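TRNA (adenine(58)-N(1))-methyltransferase catalytic subunit TRM61 C-terminal domain-containing protein (Thermoplasma acidophilum, PDB 1YB2) probably transfers a methyl group from S-adenosyl-L-methionine to the N1 position of an adenine in tRNA. Local coordinates at residues Leu115-Val119 with Ile184-Pro188; Leu138-Asp144 with Val164-Asp170; Val194-Ala198 with Ser223-Met229; Leu211-Ser217 with Thr259-Thr263; Val59-Gly63 with Ile74-Phe78. One frame throughout, in Å; residues are numbered along the deposited sequence.

Interaction 1 of 5, residues Leu115-Val119 with Ile184-Pro188; sequences LEVGV and IADIP
Val117 and Ala185 stand side by side on one face of the sheet, on neighbouring parallel strands, while Glu116 and Ile184 pair on the other. Val117 turns CG1 away from its own backbone N (chi1 -175°), and this methyl reaches CG2 of Ile187 at 3.8 Å, the two branched side chains crossing at a slant. On the opposite face the extended chain of Glu116 runs past Ile184 O, its CG 4.0 Å from that oxygen, and OE1 is taken up by Ser125 on helix 123-132, which also packs on Ile184 through Met124. Three nearly straight backbone hydrogen bonds fix this register: Ile184 N to Leu115 O, Val117 N to Ile184 O, and Asp186 N to Val117 O, the last 2.8 Å long and bent by only 4° at the hydrogen. Where the strand gives out, Gly118 adopts a positive phi (91°) and brings CA within 3.6 Å of Asp186 O. A water lies 2.7 Å from Gly118 O and 2.9 Å from Ile184 O, in the angle where the two chains part. The first and fourth strands lie side by side in this way at the centre of the Rossmann-like methyltransferase sheet; the turn at Gly118 fits the glycine-rich first motif of these enzymes, and Asp186, at the end of the fourth strand, is predicted to bind S-adenosyl-L-methionine.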
# COMPACT_ATOMS: atom_id res chain seq x y z
N LEU A 115 -8.03 10.32 9.66
CA LEU A 115 -7.32 11.30 10.46
C LEU A 115 -5.82 11.02 10.33
O LEU A 115 -5.37 9.90 10.56
CB LEU A 115 -7.74 11.20 11.94
CG LEU A 115 -7.01 12.16 12.90
CD1 LEU A 115 -7.35 13.60 12.53
CD2 LEU A 115 -7.39 11.88 14.35
N GLU A 116 -5.06 12.04 9.93
CA GLU A 116 -3.62 11.94 9.86
C GLU A 116 -2.99 12.92 10.85
O GLU A 116 -3.15 14.14 10.72
CB GLU A 116 -3.16 12.20 8.42
CG GLU A 116 -1.68 12.14 8.19
CD GLU A 116 -1.29 12.39 6.73
OE1 GLU A 116 -2.10 12.97 5.97
OE2 GLU A 116 -0.15 12.03 6.34
N VAL A 117 -2.27 12.38 11.83
CA VAL A 117 -1.62 13.15 12.88
C VAL A 117 -0.12 13.18 12.57
O VAL A 117 0.57 12.16 12.67
CB VAL A 117 -1.91 12.54 14.28
CG1 VAL A 117 -1.34 13.40 15.37
CG2 VAL A 117 -3.43 12.37 14.47
N GLY A 118 0.36 14.36 12.17
CA GLY A 118 1.73 14.52 11.67
C GLY A 118 1.74 14.32 10.17
O GLY A 118 1.40 13.25 9.68
N VAL A 119 2.12 15.36 9.45
CA VAL A 119 2.00 15.34 8.00
C VAL A 119 3.30 14.95 7.25
O VAL A 119 3.23 14.39 6.16
CB VAL A 119 1.41 16.68 7.47
CG1 VAL A 119 2.44 17.78 7.51
CG2 VAL A 119 0.83 16.51 6.08
N ILE A 184 -3.78 7.56 11.08
CA ILE A 184 -2.40 7.36 10.70
C ILE A 184 -1.58 8.40 11.43
O ILE A 184 -1.79 9.61 11.26
CB ILE A 184 -2.24 7.43 9.16
CG1 ILE A 184 -2.91 6.20 8.53
CG2 ILE A 184 -0.74 7.49 8.80
CD1 ILE A 184 -3.58 6.44 7.21
N ALA A 185 -0.65 7.93 12.28
CA ALA A 185 0.10 8.80 13.18
C ALA A 185 1.62 8.72 12.99
O ALA A 185 2.22 7.64 13.05
CB ALA A 185 -0.26 8.50 14.63
N ASP A 186 2.23 9.89 12.78
CA ASP A 186 3.66 10.01 12.63
C ASP A 186 4.07 11.21 13.47
O ASP A 186 4.30 12.30 12.95
CB ASP A 186 4.01 10.20 11.14
CG ASP A 186 5.52 10.24 10.88
OD1 ASP A 186 6.35 9.88 11.76
OD2 ASP A 186 5.88 10.66 9.76
N ILE A 187 4.06 11.00 14.78
CA ILE A 187 4.47 12.00 15.76
C ILE A 187 5.52 11.42 16.69
O ILE A 187 5.62 10.19 16.80
CB ILE A 187 3.27 12.54 16.59
CG1 ILE A 187 2.43 11.38 17.16
CG2 ILE A 187 2.45 13.54 15.76
CD1 ILE A 187 1.38 11.84 18.17
N PRO A 188 6.33 12.29 17.34
CA PRO A 188 7.40 11.90 18.26
C PRO A 188 6.92 11.01 19.41
O PRO A 188 7.51 9.95 19.66
CB PRO A 188 7.89 13.23 18.83
CG PRO A 188 7.50 14.24 17.86
CD PRO A 188 6.25 13.76 17.21
O HOH W 1 0.56 10.72 9.95

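Interaction 2 of 5, residues Leu138-Asp144 with Val164-Asp170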
# COMPACT_ATOMS: atom_id res chain seq x y z
N LEU A 138 -10.00 13.64 4.28
CA LEU A 138 -8.76 13.56 5.04
C LEU A 138 -8.68 14.78 5.95
O LEU A 138 -8.89 15.92 5.51
CB LEU A 138 -7.54 13.51 4.09
CG LEU A 138 -6.16 13.71 4.71
CD1 LEU A 138 -5.81 12.58 5.71
CD2 LEU A 138 -5.10 13.76 3.59
N THR A 139 -8.39 14.51 7.22
CA THR A 139 -8.14 15.53 8.21
C THR A 139 -6.70 15.44 8.71
O THR A 139 -6.26 14.41 9.22
CB THR A 139 -9.15 15.44 9.38
OG1 THR A 139 -10.48 15.51 8.84
CG2 THR A 139 -8.95 16.60 10.41
N VAL A 140 -5.97 16.54 8.55
CA VAL A 140 -4.55 16.57 8.89
C VAL A 140 -4.36 17.48 10.09
O VAL A 140 -4.75 18.66 10.06
CB VAL A 140 -3.70 17.07 7.70
CG1 VAL A 140 -2.23 17.18 8.08
CG2 VAL A 140 -3.88 16.15 6.49
N VAL A 141 -3.80 16.92 11.16
CA VAL A 141 -3.46 17.66 12.37
C VAL A 141 -1.94 17.75 12.41
O VAL A 141 -1.25 16.72 12.47
CB VAL A 141 -3.96 16.92 13.66
CG1 VAL A 141 -3.62 17.72 14.94
CG2 VAL A 141 -5.45 16.64 13.58
N GLU A 142 -1.42 18.97 12.33
CA GLU A 142 0.03 19.21 12.28
C GLU A 142 0.43 20.41 13.15
O GLU A 142 -0.07 21.52 12.95
CB GLU A 142 0.51 19.41 10.83
CG GLU A 142 1.96 19.88 10.65
CD GLU A 142 3.00 18.96 11.30
OE1 GLU A 142 2.90 17.73 11.16
OE2 GLU A 142 3.95 19.48 11.94
N ARG A 143 1.35 20.19 14.09
CA ARG A 143 1.78 21.23 15.04
C ARG A 143 2.66 22.32 14.41
O ARG A 143 2.66 23.47 14.88
CB ARG A 143 2.49 20.60 16.24
CG ARG A 143 3.83 19.93 15.88
CD ARG A 143 4.43 19.20 17.06
NE ARG A 143 3.65 18.02 17.43
CZ ARG A 143 3.96 17.18 18.42
NH1 ARG A 143 5.06 17.38 19.15
NH2 ARG A 143 3.17 16.14 18.67
N ASP A 144 3.40 21.98 13.37
CA ASP A 144 4.32 22.91 12.72
C ASP A 144 3.67 23.63 11.54
O ASP A 144 3.32 23.01 10.53
CB ASP A 144 5.60 22.18 12.28
CG ASP A 144 6.71 23.13 11.89
OD1 ASP A 144 6.72 23.61 10.74
OD2 ASP A 144 7.57 23.40 12.75
N VAL A 164 -9.99 17.85 1.91
CA VAL A 164 -8.99 17.90 2.98
C VAL A 164 -9.28 19.03 3.96
O VAL A 164 -9.59 20.15 3.56
CB VAL A 164 -7.54 18.03 2.43
CG1 VAL A 164 -6.53 18.02 3.56
CG2 VAL A 164 -7.22 16.89 1.44
N ARG A 165 -9.19 18.71 5.25
CA ARG A 165 -9.29 19.70 6.32
C ARG A 165 -8.01 19.67 7.15
O ARG A 165 -7.40 18.61 7.32
CB ARG A 165 -10.53 19.41 7.18
CG ARG A 165 -11.83 19.79 6.46
CD ARG A 165 -13.08 19.58 7.33
NE ARG A 165 -13.17 20.53 8.45
CZ ARG A 165 -13.58 21.80 8.36
NH1 ARG A 165 -13.97 22.31 7.21
NH2 ARG A 165 -13.60 22.56 9.45
N THR A 166 -7.58 20.84 7.62
CA THR A 166 -6.35 20.90 8.41
C THR A 166 -6.57 21.58 9.75
O THR A 166 -7.37 22.52 9.88
CB THR A 166 -5.21 21.66 7.68
OG1 THR A 166 -5.57 23.03 7.53
CG2 THR A 166 -4.88 21.04 6.32
N SER A 167 -5.84 21.10 10.75
CA SER A 167 -5.74 21.78 12.03
C SER A 167 -4.28 21.97 12.36
O SER A 167 -3.53 21.01 12.48
CB SER A 167 -6.42 20.98 13.13
OG SER A 167 -6.28 21.68 14.35
N ARG A 168 -3.87 23.23 12.48
CA ARG A 168 -2.52 23.55 12.90
C ARG A 168 -2.57 23.59 14.42
O ARG A 168 -2.88 24.62 15.02
CB ARG A 168 -2.07 24.90 12.31
CG ARG A 168 -0.55 25.07 12.13
CD ARG A 168 0.23 24.98 13.44
NE ARG A 168 -0.14 26.04 14.39
CZ ARG A 168 -0.02 25.94 15.71
NH1 ARG A 168 0.47 24.83 16.26
NH2 ARG A 168 -0.39 26.94 16.49
N SER A 169 -2.28 22.44 15.03
CA SER A 169 -2.32 22.31 16.48
C SER A 169 -1.62 21.03 16.87
O SER A 169 -1.36 20.16 16.02
CB SER A 169 -3.78 22.28 16.98
OG SER A 169 -4.44 21.10 16.55
N ASP A 170 -1.29 20.93 18.16
CA ASP A 170 -0.85 19.67 18.74
C ASP A 170 -2.09 18.81 18.90
O ASP A 170 -3.17 19.33 19.22
CB ASP A 170 -0.21 19.91 20.12
CG ASP A 170 0.49 18.67 20.66
OD1 ASP A 170 1.74 18.63 20.59
OD2 ASP A 170 -0.21 17.73 21.14
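Arg143 swings CG between its backbone N and carbonyl carbon (chi1 66°) and bends again further out, while Asp170 holds CG away from its own N (chi1 -170°); the two side chains therefore run side by side beyond the ends of their strands. The strands they follow belong to a beta-alpha-beta unit, in which strand 137-141 leads through helix 145-156 to the parallel edge strand 164-167. OD1 of Asp170 lies over the guanidinium centre of Arg143, 3.4 Å from CZ, with the two planes 38° apart. The salt bridge is thus one of charge alone, since no N-H points at the oxygen. OD2 of Asp170 is held by Ala172 N. Along the strands a regular parallel ladder alternates between chains, from Arg165 N to Leu138 O through Glu142 N to Ser167 O (2.9 Å). Leu138 and Val140 share one face with Val164 and Thr166, covered by helices 123-132 and 145-156. Beyond the ladder Arg168, bent twice along its chain, folds back so that NH1 donates to Arg143 O at 2.9 Å, well off a straight line. Val141 pushes CG1 to 3.5 Å from Ser169 O. Glu142 and Asp170 are both predicted to bind S-adenosyl-L-methionine; Glu142 accepts from Val119 N through OE1, and OE2 takes the amide of Asp144 at 2.9 Å, met on its anti side and out of the carboxylate plane.

Interaction 3 of 5, residues Val194-Ala198 with Ser223-Met229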
# COMPACT_ATOMS: atom_id res chain seq x y z
N VAL A 194 -2.48 8.48 23.19
CA VAL A 194 -3.28 7.32 22.84
C VAL A 194 -4.74 7.43 23.31
O VAL A 194 -5.63 7.10 22.56
CB VAL A 194 -2.60 5.96 23.22
CG1 VAL A 194 -1.55 5.62 22.19
CG2 VAL A 194 -1.99 6.01 24.62
N GLN A 195 -4.98 7.95 24.51
CA GLN A 195 -6.37 8.07 24.97
C GLN A 195 -7.15 9.09 24.13
O GLN A 195 -8.28 8.83 23.72
CB GLN A 195 -6.45 8.37 26.47
CG GLN A 195 -7.62 7.66 27.12
CD GLN A 195 -7.26 6.93 28.40
OE1 GLN A 195 -7.95 7.07 29.42
NE2 GLN A 195 -6.18 6.14 28.36
N LYS A 196 -6.53 10.24 23.87
CA LYS A 196 -7.05 11.23 22.94
C LYS A 196 -7.38 10.65 21.55
O LYS A 196 -8.50 10.83 21.04
CB LYS A 196 -6.09 12.40 22.81
CG LYS A 196 -6.52 13.46 21.79
CD LYS A 196 -7.85 14.06 22.18
CE LYS A 196 -7.95 15.50 21.70
NZ LYS A 196 -9.36 16.00 21.79
N ILE A 197 -6.39 10.01 20.93
CA ILE A 197 -6.55 9.38 19.60
C ILE A 197 -7.66 8.33 19.64
O ILE A 197 -8.55 8.32 18.77
CB ILE A 197 -5.19 8.77 19.08
CG1 ILE A 197 -4.19 9.90 18.74
CG2 ILE A 197 -5.41 7.91 17.80
CD1 ILE A 197 -2.74 9.39 18.50
N ALA A 198 -7.62 7.45 20.65
CA ALA A 198 -8.66 6.44 20.82
C ALA A 198 -10.06 7.04 20.86
O ALA A 198 -10.97 6.50 20.24
CB ALA A 198 -8.42 5.60 22.07
N SER A 223 1.89 1.45 25.86
CA SER A 223 0.83 2.43 26.16
C SER A 223 -0.58 2.06 25.65
O SER A 223 -1.56 2.69 26.05
CB SER A 223 1.20 3.81 25.61
OG SER A 223 1.03 3.87 24.20
N LEU A 224 -0.68 1.08 24.75
CA LEU A 224 -1.96 0.77 24.06
C LEU A 224 -3.18 0.30 24.90
O LEU A 224 -4.31 0.83 24.76
CB LEU A 224 -1.72 -0.19 22.88
CG LEU A 224 -0.94 0.37 21.68
CD1 LEU A 224 -0.71 -0.73 20.65
CD2 LEU A 224 -1.63 1.56 21.04
N SER A 225 -2.97 -0.71 25.74
CA SER A 225 -4.08 -1.29 26.54
C SER A 225 -4.85 -0.28 27.41
O SER A 225 -6.08 -0.31 27.44
CB SER A 225 -3.59 -2.44 27.41
OG SER A 225 -2.60 -1.97 28.31
N ALA A 226 -4.14 0.62 28.09
CA ALA A 226 -4.81 1.64 28.92
C ALA A 226 -5.67 2.64 28.11
O ALA A 226 -6.49 3.37 28.68
CB ALA A 226 -3.80 2.40 29.79
N SER A 227 -5.51 2.64 26.79
CA SER A 227 -6.24 3.60 25.96
C SER A 227 -7.53 3.06 25.35
O SER A 227 -8.24 3.81 24.71
CB SER A 227 -5.35 4.15 24.83
OG SER A 227 -5.11 3.15 23.86
N GLY A 228 -7.84 1.77 25.52
CA GLY A 228 -8.99 1.19 24.83
C GLY A 228 -8.69 0.73 23.40
O GLY A 228 -9.59 0.53 22.59
N MSE A 229 -7.40 0.58 23.10
CA MSE A 229 -6.93 0.02 21.84
C MSE A 229 -6.30 -1.33 22.10
O MSE A 229 -5.77 -1.58 23.17
CB MSE A 229 -5.92 0.96 21.17
CG MSE A 229 -6.57 2.18 20.52
SE MSE A 229 -5.25 3.08 19.36
CE MSE A 229 -4.90 4.62 20.47
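The side-chain amide of Gln195 lies against the backbone at Ala226 and Ser227. Ala226 O sits well out of the amide plane near NE2, and CA of Ser227, 3.5 Å from NE2, is on that same side. The carbonyl is close, but the angle at the hydrogen is too poor for a hydrogen bond, so the amide is packed against this turn and not bonded to it. Next to it in the chain, Val194 is the wedge of the contact. Its CB meets CB of Ser227 at 3.7 Å, CG2 rests 3.6 Å from Ser223 O, and both methyls lie against OG of Ser223, a hydroxyl bonded to Thr220 O. The contact joins two consecutive helical connections of the Rossmann-like methyltransferase fold: helix 194-199, which follows strand 180-185, and the turn that leads from helix 214-223 into edge strand 229-242. Ile197, Leu224 and Met229 all pack on Phe209 of strand 205-211. Met229, present as selenomethionine, is extended as far as SE and then bent (chi3 -106°), which carries CE across Val194 at a slant to 3.8 Å from its CB and 4.0 Å from CB of Ala198. The turn itself is tied within the 223-229 segment, where Leu224 O accepts from both N and OG of Ser227, the hydroxyl bond being 2.6 Å long. Across from it, the methyl group of Ala198 presses to 3.2 Å from Ser227 O, while the carbonyl oxygen of Ala198 is bonded by Lys267 NZ.

Interaction 4 of 5, residues Leu211-Ser217 with Thr259-Thr263; sequences LPNFDQS and TAFIT
This is an antiparallel strand pairing that passes directly into the packing of an aromatic ring on a helix start, at the end of strand 205-211 where the chain leaves the sheet for helix 214-223. Leu211 and Phe261 form a hydrogen-bonded pair, with Leu211 N to Phe261 O at 2.9 Å and Phe261 N to Leu211 O at 3.0 Å. Phe261 sets CG opposite its carbonyl carbon (chi1 -68°), which lays the ring beneath the first peptide of the helix. Phe214 N stands 3.6 Å above the plane, over the ring centre, with Asn213 C on the same face nearer the rim; Leu211 O lies at the ring edge. CE1 of Phe261 in turn comes to the edge of the Phe214 ring and lies 3.9 Å from CB of Phe214. In this fold the seventh strand, here 258-267, runs antiparallel between the fifth and sixth, a feature by which class I methyltransferases differ from the classical Rossmann arrangement. The helix start is fixed by Asn213 as N-cap, its OD1 accepting from Gln216 N at 3.2 Å. Ile242 of the second subunit packs on both Phe214 and Phe261, so this corner also belongs to the dimer interface. Further along, Ser217 OG and Thr263 OG1 stand 3.9 Å apart, and a water bridges them, 2.8 Å from Ser217 OG and 2.6 Å from Thr263 OG1, and gives a weak bond to Phe261 O; Thr263 OG1 is also bonded to Thr234 OG1 on strand 229-242.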
# COMPACT_ATOMS: atom_id res chain seq x y z
N LEU A 211 7.10 4.85 13.98
CA LEU A 211 8.15 5.25 14.93
C LEU A 211 9.53 4.99 14.30
O LEU A 211 9.67 4.10 13.46
CB LEU A 211 8.03 4.48 16.26
CG LEU A 211 6.98 4.88 17.32
CD1 LEU A 211 7.10 6.35 17.70
CD2 LEU A 211 5.54 4.52 16.88
N PRO A 212 10.54 5.81 14.65
CA PRO A 212 11.83 5.64 13.97
C PRO A 212 12.74 4.59 14.60
O PRO A 212 13.70 4.17 13.97
CB PRO A 212 12.46 7.03 14.10
CG PRO A 212 12.00 7.51 15.42
CD PRO A 212 10.57 6.94 15.59
N ASN A 213 12.46 4.17 15.83
CA ASN A 213 13.30 3.15 16.47
C ASN A 213 12.56 2.18 17.38
O ASN A 213 11.37 2.39 17.71
CB ASN A 213 14.52 3.77 17.17
CG ASN A 213 14.14 4.79 18.23
OD1 ASN A 213 13.56 4.45 19.26
ND2 ASN A 213 14.49 6.05 17.99
N PHE A 214 13.29 1.14 17.78
CA PHE A 214 12.74 0.06 18.57
C PHE A 214 12.22 0.54 19.92
O PHE A 214 11.11 0.19 20.31
CB PHE A 214 13.75 -1.08 18.75
CG PHE A 214 13.24 -2.20 19.62
CD1 PHE A 214 12.56 -3.27 19.06
CD2 PHE A 214 13.42 -2.17 21.00
CE1 PHE A 214 12.06 -4.29 19.86
CE2 PHE A 214 12.92 -3.18 21.81
CZ PHE A 214 12.24 -4.26 21.24
N ASP A 215 13.02 1.34 20.64
CA ASP A 215 12.64 1.79 21.98
C ASP A 215 11.33 2.61 22.01
O ASP A 215 10.53 2.44 22.91
CB ASP A 215 13.78 2.54 22.66
CG ASP A 215 14.96 1.61 23.03
OD1 ASP A 215 14.73 0.39 23.26
OD2 ASP A 215 16.11 2.10 23.11
N GLN A 216 11.13 3.46 21.01
CA GLN A 216 9.90 4.25 20.89
C GLN A 216 8.70 3.37 20.52
O GLN A 216 7.58 3.56 21.03
CB GLN A 216 10.11 5.38 19.88
CG GLN A 216 11.10 6.43 20.38
CD GLN A 216 11.31 7.59 19.43
OE1 GLN A 216 10.42 7.95 18.68
NE2 GLN A 216 12.49 8.21 19.50
N SER A 217 8.96 2.41 19.64
CA SER A 217 8.00 1.40 19.22
C SER A 217 7.48 0.63 20.43
O SER A 217 6.27 0.45 20.59
CB SER A 217 8.67 0.47 18.18
OG SER A 217 7.75 -0.42 17.58
N THR A 259 14.82 2.40 7.79
CA THR A 259 14.08 1.55 8.73
C THR A 259 12.89 2.25 9.37
O THR A 259 13.04 3.35 9.93
CB THR A 259 15.00 1.03 9.83
OG1 THR A 259 15.99 0.17 9.26
CG2 THR A 259 14.22 0.24 10.88
N ALA A 260 11.72 1.63 9.30
CA ALA A 260 10.51 2.10 10.00
C ALA A 260 10.00 1.03 10.96
O ALA A 260 10.11 -0.17 10.69
CB ALA A 260 9.43 2.46 9.01
N PHE A 261 9.43 1.49 12.08
CA PHE A 261 8.77 0.60 13.02
C PHE A 261 7.29 0.95 12.99
O PHE A 261 6.91 2.08 13.31
CB PHE A 261 9.38 0.77 14.41
CG PHE A 261 10.80 0.27 14.52
CD1 PHE A 261 11.08 -0.97 15.07
CD2 PHE A 261 11.86 1.04 14.02
CE1 PHE A 261 12.39 -1.45 15.14
CE2 PHE A 261 13.18 0.57 14.10
CZ PHE A 261 13.43 -0.68 14.66
N ILE A 262 6.47 0.01 12.56
CA ILE A 262 5.07 0.29 12.30
C ILE A 262 4.19 -0.55 13.21
O ILE A 262 4.25 -1.78 13.17
CB ILE A 262 4.70 0.03 10.83
CG1 ILE A 262 5.67 0.81 9.89
CG2 ILE A 262 3.23 0.41 10.57
CD1 ILE A 262 5.65 0.29 8.43
N THR A 263 3.40 0.13 14.04
CA THR A 263 2.49 -0.53 14.99
C THR A 263 1.04 -0.37 14.52
O THR A 263 0.61 0.73 14.17
CB THR A 263 2.65 0.08 16.41
OG1 THR A 263 3.95 -0.23 16.91
CG2 THR A 263 1.57 -0.45 17.40
O HOH W 2 6.03 1.14 16.04

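Interaction 5 of 5, residues Val59-Gly63 with Ile74-Phe78; sequences VIEPG and IVSDF
Gly63 and Val75 are joined by a single short backbone hydrogen bond, Gly63 N to Val75 O, 2.7 Å long and almost straight at the hydrogen (174°), although the donor is tilted 24° from the carbonyl plane. The same oxygen receives a CA-H contact from Pro62, whose CA is 3.4 Å away, so two neighbouring residues of the loop close on one carbonyl. The side chain of Val75 also turns to the loop, CG2 meeting CG2 of Ile60 at 3.6 Å, the side chains crossing at about a right angle. Val75 keeps CG1 away from its backbone N (chi1 -179°), and both CG1 and CB rest against Glu61 O, CB at 3.6 Å. At the ends of the contact CG2 of Ile74 lies 3.8 Å from Gly63 CA, and the Pro62 ring brings CG to 3.8 Å from Asp77 OD1. Behind this first shell, Ser76 OG donates to Asp77 O at 2.8 Å, a local bond where the chain leaves the strand, while Asp64 binds Glu61 N through OD2 and pairs with Val75 along the backbone. In the FKBP-like N-terminal domain the loop 59-63 thus runs across the end of the hairpin formed by strands 65-68 and 71-76. Strand 28-30 flanks 71-76 on its other edge, and Ile266 of strand 258-267 packs on Ile74 and Ser76, joining this domain to the methyltransferase sheet.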
# COMPACT_ATOMS: atom_id res chain seq x y z
N VAL A 59 -26.73 -8.10 20.00
CA VAL A 59 -26.10 -7.84 18.72
C VAL A 59 -24.64 -7.46 18.94
O VAL A 59 -24.33 -6.50 19.65
CB VAL A 59 -26.90 -6.79 17.87
CG1 VAL A 59 -27.42 -5.65 18.73
CG2 VAL A 59 -26.07 -6.27 16.70
N ILE A 60 -23.75 -8.26 18.37
CA ILE A 60 -22.32 -8.04 18.46
C ILE A 60 -21.92 -6.98 17.43
O ILE A 60 -22.41 -6.99 16.31
CB ILE A 60 -21.54 -9.37 18.23
CG1 ILE A 60 -21.96 -10.45 19.23
CG2 ILE A 60 -20.05 -9.14 18.25
CD1 ILE A 60 -22.12 -9.98 20.70
N GLU A 61 -21.04 -6.07 17.85
CA GLU A 61 -20.61 -4.94 17.02
C GLU A 61 -19.09 -4.96 16.85
O GLU A 61 -18.38 -5.51 17.69
CB GLU A 61 -21.03 -3.62 17.68
CG GLU A 61 -22.53 -3.51 18.05
CD GLU A 61 -23.45 -3.27 16.85
OE1 GLU A 61 -22.98 -3.21 15.68
OE2 GLU A 61 -24.68 -3.13 17.07
N PRO A 62 -18.60 -4.35 15.75
CA PRO A 62 -17.14 -4.19 15.61
C PRO A 62 -16.53 -3.54 16.87
O PRO A 62 -17.14 -2.65 17.47
CB PRO A 62 -17.00 -3.24 14.41
CG PRO A 62 -18.27 -3.45 13.60
CD PRO A 62 -19.35 -3.79 14.61
N GLY A 63 -15.34 -3.99 17.25
CA GLY A 63 -14.69 -3.48 18.46
C GLY A 63 -15.06 -4.24 19.73
O GLY A 63 -14.37 -4.11 20.73
N ILE A 74 -10.96 -9.50 19.29
CA ILE A 74 -11.74 -8.29 18.97
C ILE A 74 -12.53 -8.53 17.67
O ILE A 74 -11.98 -9.03 16.67
CB ILE A 74 -10.84 -7.02 18.85
CG1 ILE A 74 -9.92 -6.86 20.09
CG2 ILE A 74 -11.68 -5.76 18.62
CD1 ILE A 74 -10.66 -6.89 21.47
N VAL A 75 -13.82 -8.22 17.70
CA VAL A 75 -14.66 -8.28 16.51
C VAL A 75 -14.30 -7.16 15.53
O VAL A 75 -14.21 -5.98 15.88
CB VAL A 75 -16.18 -8.25 16.86
CG1 VAL A 75 -17.02 -8.35 15.59
CG2 VAL A 75 -16.53 -9.39 17.79
N SER A 76 -14.08 -7.55 14.28
CA SER A 76 -13.79 -6.58 13.24
C SER A 76 -14.60 -6.87 11.95
O SER A 76 -14.96 -8.01 11.66
CB SER A 76 -12.31 -6.62 12.92
OG SER A 76 -11.98 -5.68 11.93
N ASP A 77 -14.88 -5.82 11.19
CA ASP A 77 -15.29 -6.01 9.78
C ASP A 77 -14.08 -6.51 9.00
O ASP A 77 -12.93 -6.25 9.37
CB ASP A 77 -15.78 -4.70 9.16
CG ASP A 77 -17.12 -4.23 9.73
OD1 ASP A 77 -17.93 -5.05 10.21
OD2 ASP A 77 -17.36 -3.00 9.70
N PHE A 78 -14.32 -7.20 7.90
CA PHE A 78 -13.22 -7.59 7.02
C PHE A 78 -12.41 -6.39 6.56
O PHE A 78 -12.96 -5.34 6.28
CB PHE A 78 -13.70 -8.35 5.78
CG PHE A 78 -12.58 -8.74 4.87
CD1 PHE A 78 -11.74 -9.79 5.21
CD2 PHE A 78 -12.33 -8.01 3.71
CE1 PHE A 78 -10.68 -10.16 4.38
CE2 PHE A 78 -11.29 -8.36 2.89
CZ PHE A 78 -10.45 -9.43 3.23

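Interactions 1 and 2 lie side by side in one sheet, their centres 9 Å apart, and are joined where Glu116 N meets Thr139 O at 2.7 Å and Gly118 N meets Val141 O at 2.9 Å. Together they bring Glu142, Asp170 and Asp186, the residues predicted to bind S-adenosyl-L-methionine, to the same end of the sheet. Interaction 4 extends that sheet at its antiparallel side and touches interaction 1 through Leu211 CD1 and Pro188 O. Interaction 3 packs beside it, Leu224 CD1 lying 4.0 Å from Thr263 CG2. Interaction 5 belongs to the N-terminal domain, with its centre about 25 Å from that of interaction 1, remote from the predicted site.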